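Local coordinates for protein TsrD (Streptomyces laurentii, PDB 5X7L) that belongs to the SnoaL-like polyketide cyclase family of the NTF2 clan, with a curved antiparallel sheet packed against helices, at residues His30-Pro39 and Phe110-His120. Numbering follows the deposited sequence.
Sequences HCLHPEYRHP and FLIEDGLFAQH
Both backbone polar groups of F117 bond to the segment beside it: its N-H goes to C31 O, and its O receives H33 N at 2.8 Å. A type I turn, H33-Y36, takes the chain round a corner, after which R37 N bonds A118 O. R37 grips E113 end-on in a salt bridge, NH1 to OE1 at 3.0 Å and NH2 to OE2 at 2.9 Å, the carboxylate turned 41° from the guanidinium plane. NH2 also reaches Q119 OE1, whose amide stands nearly perpendicular to the guanidinium. These three side-chain oxygens fix the rotation of the guanidinium, and A118 O lies over one of its faces. With CG anti to the backbone N (chi1 -157°), the H33 ring extends to the type I' turn E113-L116, where NE2 meets the anti lone pair of D114 OD2 at 2.8 Å; ND1 accepts the N-H of E35 in the ring plane, so both ring nitrogens are engaged. Among the aromatics, Y36 lies with one face over the A118-Q119 backbone and its OH 2.7 Å from H120 ND1. H120 points its edge at the face of H38, and P39 CD sits over a face of the H120 ring in a CH-pi contact. An isopropanol molecule lies beside H120. The contact lays 32-33 in parallel against 116-124, an edge strand of the curved antiparallel sheet; as in other NTF2-like folds, helices pack on this sheet, L32 and Y36 touching helix 47-60 and F117 helix 6-22.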
loop_
_atom_site.group_PDB
_atom_site.type_symbol
_atom_site.label_atom_id
_atom_site.label_comp_id
_atom_site.label_asym_id
_atom_site.label_seq_id
_atom_site.Cartn_x
_atom_site.Cartn_y
_atom_site.Cartn_z
ATOM N N HIS B 30 -16.026 -2.899 -17.702
ATOM C CA HIS B 30 -15.375 -1.815 -18.421
ATOM C C HIS B 30 -13.994 -1.472 -17.883
ATOM O O HIS B 30 -13.342 -0.575 -18.408
ATOM C CB HIS B 30 -16.278 -0.586 -18.405
ATOM C CG HIS B 30 -17.629 -0.855 -18.981
ATOM N ND1 HIS B 30 -17.898 -0.733 -20.327
ATOM C CD2 HIS B 30 -18.770 -1.303 -18.407
ATOM C CE1 HIS B 30 -19.157 -1.064 -20.551
ATOM N NE2 HIS B 30 -19.707 -1.418 -19.404
ATOM N N CYS B 31 -13.535 -2.185 -16.856
ATOM C CA CYS B 31 -12.181 -1.952 -16.346
ATOM C C CYS B 31 -11.368 -3.202 -16.013
ATOM O O CYS B 31 -10.148 -3.104 -15.932
ATOM C CB CYS B 31 -12.209 -1.026 -15.125
ATOM S SG CYS B 31 -13.143 -1.646 -13.714
ATOM N N LEU B 32 -12.019 -4.350 -15.817
ATOM C CA LEU B 32 -11.303 -5.584 -15.486
ATOM C C LEU B 32 -11.317 -6.588 -16.624
ATOM O O LEU B 32 -12.320 -6.760 -17.315
ATOM C CB LEU B 32 -11.888 -6.254 -14.244
ATOM C CG LEU B 32 -11.997 -5.429 -12.961
ATOM C CD1 LEU B 32 -12.360 -6.340 -11.807
ATOM C CD2 LEU B 32 -10.725 -4.657 -12.645
ATOM N N HIS B 33 -10.189 -7.268 -16.783
ATOM C CA HIS B 33 -10.047 -8.338 -17.757
ATOM C C HIS B 33 -10.973 -9.505 -17.404
ATOM O O HIS B 33 -11.070 -9.875 -16.235
ATOM C CB HIS B 33 -8.595 -8.814 -17.766
ATOM C CG HIS B 33 -8.185 -9.484 -19.036
ATOM N ND1 HIS B 33 -8.590 -10.757 -19.370
ATOM C CD2 HIS B 33 -7.394 -9.063 -20.049
ATOM C CE1 HIS B 33 -8.074 -11.090 -20.539
ATOM N NE2 HIS B 33 -7.342 -10.080 -20.971
ATOM N N PRO B 34 -11.645 -10.102 -18.405
ATOM C CA PRO B 34 -12.479 -11.272 -18.097
ATOM C C PRO B 34 -11.700 -12.421 -17.446
ATOM O O PRO B 34 -12.277 -13.206 -16.697
ATOM C CB PRO B 34 -13.020 -11.686 -19.472
ATOM C CG PRO B 34 -13.029 -10.424 -20.259
ATOM C CD PRO B 34 -11.800 -9.675 -19.807
ATOM N N GLU B 35 -10.401 -12.498 -17.718
ATOM C CA GLU B 35 -9.534 -13.528 -17.143
ATOM C C GLU B 35 -8.700 -12.967 -15.987
ATOM O O GLU B 35 -7.555 -13.375 -15.777
ATOM C CB GLU B 35 -8.628 -14.124 -18.225
ATOM C CG GLU B 35 -9.406 -14.747 -19.375
ATOM C CD GLU B 35 -8.506 -15.344 -20.437
ATOM O OE1 GLU B 35 -7.806 -14.576 -21.129
ATOM O OE2 GLU B 35 -8.502 -16.582 -20.583
ATOM N N TYR B 36 -9.297 -12.043 -15.236
ATOM C CA TYR B 36 -8.658 -11.418 -14.082
ATOM C C TYR B 36 -8.017 -12.445 -13.155
ATOM O O TYR B 36 -8.596 -13.501 -12.895
ATOM C CB TYR B 36 -9.681 -10.602 -13.287
ATOM C CG TYR B 36 -9.026 -9.589 -12.388
ATOM C CD1 TYR B 36 -8.650 -8.351 -12.885
ATOM C CD2 TYR B 36 -8.752 -9.873 -11.055
ATOM C CE1 TYR B 36 -8.024 -7.417 -12.085
ATOM C CE2 TYR B 36 -8.130 -8.939 -10.241
ATOM C CZ TYR B 36 -7.769 -7.712 -10.767
ATOM O OH TYR B 36 -7.149 -6.768 -9.985
ATOM N N ARG B 37 -6.832 -12.118 -12.649
ATOM C CA ARG B 37 -6.083 -13.032 -11.794
ATOM C C ARG B 37 -5.939 -12.452 -10.391
ATOM O O ARG B 37 -4.969 -11.761 -10.093
ATOM C CB ARG B 37 -4.700 -13.312 -12.396
ATOM C CG ARG B 37 -4.734 -13.844 -13.824
ATOM C CD ARG B 37 -3.339 -14.121 -14.369
ATOM N NE ARG B 37 -2.514 -12.916 -14.464
ATOM C CZ ARG B 37 -2.451 -12.108 -15.523
ATOM N NH1 ARG B 37 -3.178 -12.345 -16.609
ATOM N NH2 ARG B 37 -1.655 -11.047 -15.494
ATOM N N HIS B 38 -6.912 -12.725 -9.528
ATOM C CA HIS B 38 -6.833 -12.266 -8.144
ATOM C C HIS B 38 -5.675 -12.988 -7.442
ATOM O O HIS B 38 -5.522 -14.202 -7.596
ATOM C CB HIS B 38 -8.149 -12.527 -7.412
ATOM C CG HIS B 38 -8.294 -11.754 -6.141
ATOM N ND1 HIS B 38 -7.531 -12.009 -5.023
ATOM C CD2 HIS B 38 -9.119 -10.734 -5.809
ATOM C CE1 HIS B 38 -7.873 -11.177 -4.058
ATOM N NE2 HIS B 38 -8.836 -10.392 -4.508
ATOM N N PRO B 39 -4.848 -12.252 -6.673
ATOM C CA PRO B 39 -3.689 -12.882 -6.020
ATOM C C PRO B 39 -4.026 -13.906 -4.927
ATOM O O PRO B 39 -3.167 -14.708 -4.567
ATOM C CB PRO B 39 -2.939 -11.690 -5.412
ATOM C CG PRO B 39 -3.964 -10.618 -5.275
ATOM C CD PRO B 39 -4.864 -10.795 -6.461
ATOM N N PHE B 110 -2.234 -2.026 -10.308
ATOM C CA PHE B 110 -2.847 -2.854 -11.340
ATOM C C PHE B 110 -1.908 -3.057 -12.519
ATOM O O PHE B 110 -1.231 -2.124 -12.954
ATOM C CB PHE B 110 -4.123 -2.208 -11.874
ATOM C CG PHE B 110 -5.221 -2.074 -10.864
ATOM C CD1 PHE B 110 -5.991 -3.171 -10.503
ATOM C CD2 PHE B 110 -5.514 -0.840 -10.301
ATOM C CE1 PHE B 110 -7.021 -3.044 -9.585
ATOM C CE2 PHE B 110 -6.542 -0.710 -9.379
ATOM C CZ PHE B 110 -7.297 -1.812 -9.025
ATOM N N LEU B 111 -1.895 -4.283 -13.033
ATOM C CA LEU B 111 -1.258 -4.611 -14.303
ATOM C C LEU B 111 -2.298 -4.517 -15.416
ATOM O O LEU B 111 -3.374 -5.106 -15.314
ATOM C CB LEU B 111 -0.673 -6.023 -14.251
ATOM C CG LEU B 111 -0.016 -6.572 -15.521
ATOM C CD1 LEU B 111 1.243 -5.790 -15.867
ATOM C CD2 LEU B 111 0.293 -8.056 -15.352
ATOM N N ILE B 112 -1.970 -3.782 -16.474
ATOM C CA ILE B 112 -2.865 -3.600 -17.613
ATOM C C ILE B 112 -2.512 -4.578 -18.733
ATOM O O ILE B 112 -1.376 -4.601 -19.207
ATOM C CB ILE B 112 -2.797 -2.149 -18.141
ATOM C CG1 ILE B 112 -3.168 -1.161 -17.030
ATOM C CG2 ILE B 112 -3.712 -1.967 -19.349
ATOM C CD1 ILE B 112 -2.729 0.262 -17.300
ATOM N N GLU B 113 -3.495 -5.384 -19.136
ATOM C CA GLU B 113 -3.374 -6.296 -20.274
ATOM C C GLU B 113 -4.609 -6.152 -21.135
ATOM O O GLU B 113 -5.725 -6.119 -20.617
ATOM C CB GLU B 113 -3.258 -7.750 -19.820
ATOM C CG GLU B 113 -1.963 -8.084 -19.111
ATOM C CD GLU B 113 -1.915 -9.513 -18.597
ATOM O OE1 GLU B 113 -2.927 -10.239 -18.702
ATOM O OE2 GLU B 113 -0.856 -9.908 -18.070
ATOM N N ASP B 114 -4.412 -6.072 -22.447
ATOM C CA ASP B 114 -5.523 -5.937 -23.385
ATOM C C ASP B 114 -6.415 -4.751 -23.009
ATOM O O ASP B 114 -7.637 -4.819 -23.127
ATOM C CB ASP B 114 -6.343 -7.231 -23.440
ATOM C CG ASP B 114 -5.499 -8.441 -23.798
ATOM O OD1 ASP B 114 -4.748 -8.372 -24.792
ATOM O OD2 ASP B 114 -5.587 -9.461 -23.081
ATOM N N GLY B 115 -5.794 -3.674 -22.538
ATOM C CA GLY B 115 -6.510 -2.448 -22.205
ATOM C C GLY B 115 -7.342 -2.483 -20.932
ATOM O O GLY B 115 -8.138 -1.572 -20.701
ATOM N N LEU B 116 -7.155 -3.515 -20.107
ATOM C CA LEU B 116 -7.940 -3.697 -18.883
ATOM C C LEU B 116 -7.030 -4.116 -17.732
ATOM O O LEU B 116 -5.946 -4.650 -17.957
ATOM C CB LEU B 116 -9.024 -4.756 -19.100
ATOM C CG LEU B 116 -10.075 -4.428 -20.165
ATOM C CD1 LEU B 116 -10.860 -5.673 -20.548
ATOM C CD2 LEU B 116 -11.023 -3.336 -19.687
ATOM N N PHE B 117 -7.468 -3.887 -16.498
ATOM C CA PHE B 117 -6.721 -4.390 -15.345
ATOM C C PHE B 117 -6.863 -5.908 -15.289
ATOM O O PHE B 117 -7.977 -6.425 -15.300
ATOM C CB PHE B 117 -7.225 -3.788 -14.033
ATOM C CG PHE B 117 -7.167 -2.285 -13.967
ATOM C CD1 PHE B 117 -6.140 -1.566 -14.571
ATOM C CD2 PHE B 117 -8.135 -1.586 -13.258
ATOM C CE1 PHE B 117 -6.097 -0.183 -14.482
ATOM C CE2 PHE B 117 -8.097 -0.207 -13.164
ATOM C CZ PHE B 117 -7.077 0.499 -13.777
ATOM N N ALA B 118 -5.739 -6.619 -15.225
ATOM C CA ALA B 118 -5.743 -8.084 -15.283
ATOM C C ALA B 118 -5.261 -8.744 -13.997
ATOM O O ALA B 118 -5.448 -9.946 -13.807
ATOM C CB ALA B 118 -4.893 -8.561 -16.454
ATOM N N GLN B 119 -4.642 -7.964 -13.123
ATOM C CA GLN B 119 -4.050 -8.486 -11.911
ATOM C C GLN B 119 -3.734 -7.304 -10.999
ATOM O O GLN B 119 -3.581 -6.187 -11.486
ATOM C CB GLN B 119 -2.802 -9.281 -12.305
ATOM C CG GLN B 119 -1.730 -9.431 -11.273
ATOM C CD GLN B 119 -0.609 -10.343 -11.723
ATOM O OE1 GLN B 119 -0.417 -10.615 -12.917
ATOM N NE2 GLN B 119 0.138 -10.831 -10.759
ATOM N N HIS B 120 -3.658 -7.532 -9.690
ATOM C CA HIS B 120 -3.260 -6.470 -8.767
ATOM C C HIS B 120 -2.370 -6.973 -7.645
ATOM O O HIS B 120 -2.333 -8.165 -7.341
ATOM C CB HIS B 120 -4.479 -5.759 -8.163
ATOM C CG HIS B 120 -5.233 -6.583 -7.165
ATOM N ND1 HIS B 120 -6.350 -7.315 -7.504
ATOM C CD2 HIS B 120 -5.031 -6.793 -5.843
ATOM C CE1 HIS B 120 -6.805 -7.939 -6.432
ATOM N NE2 HIS B 120 -6.020 -7.643 -5.413
#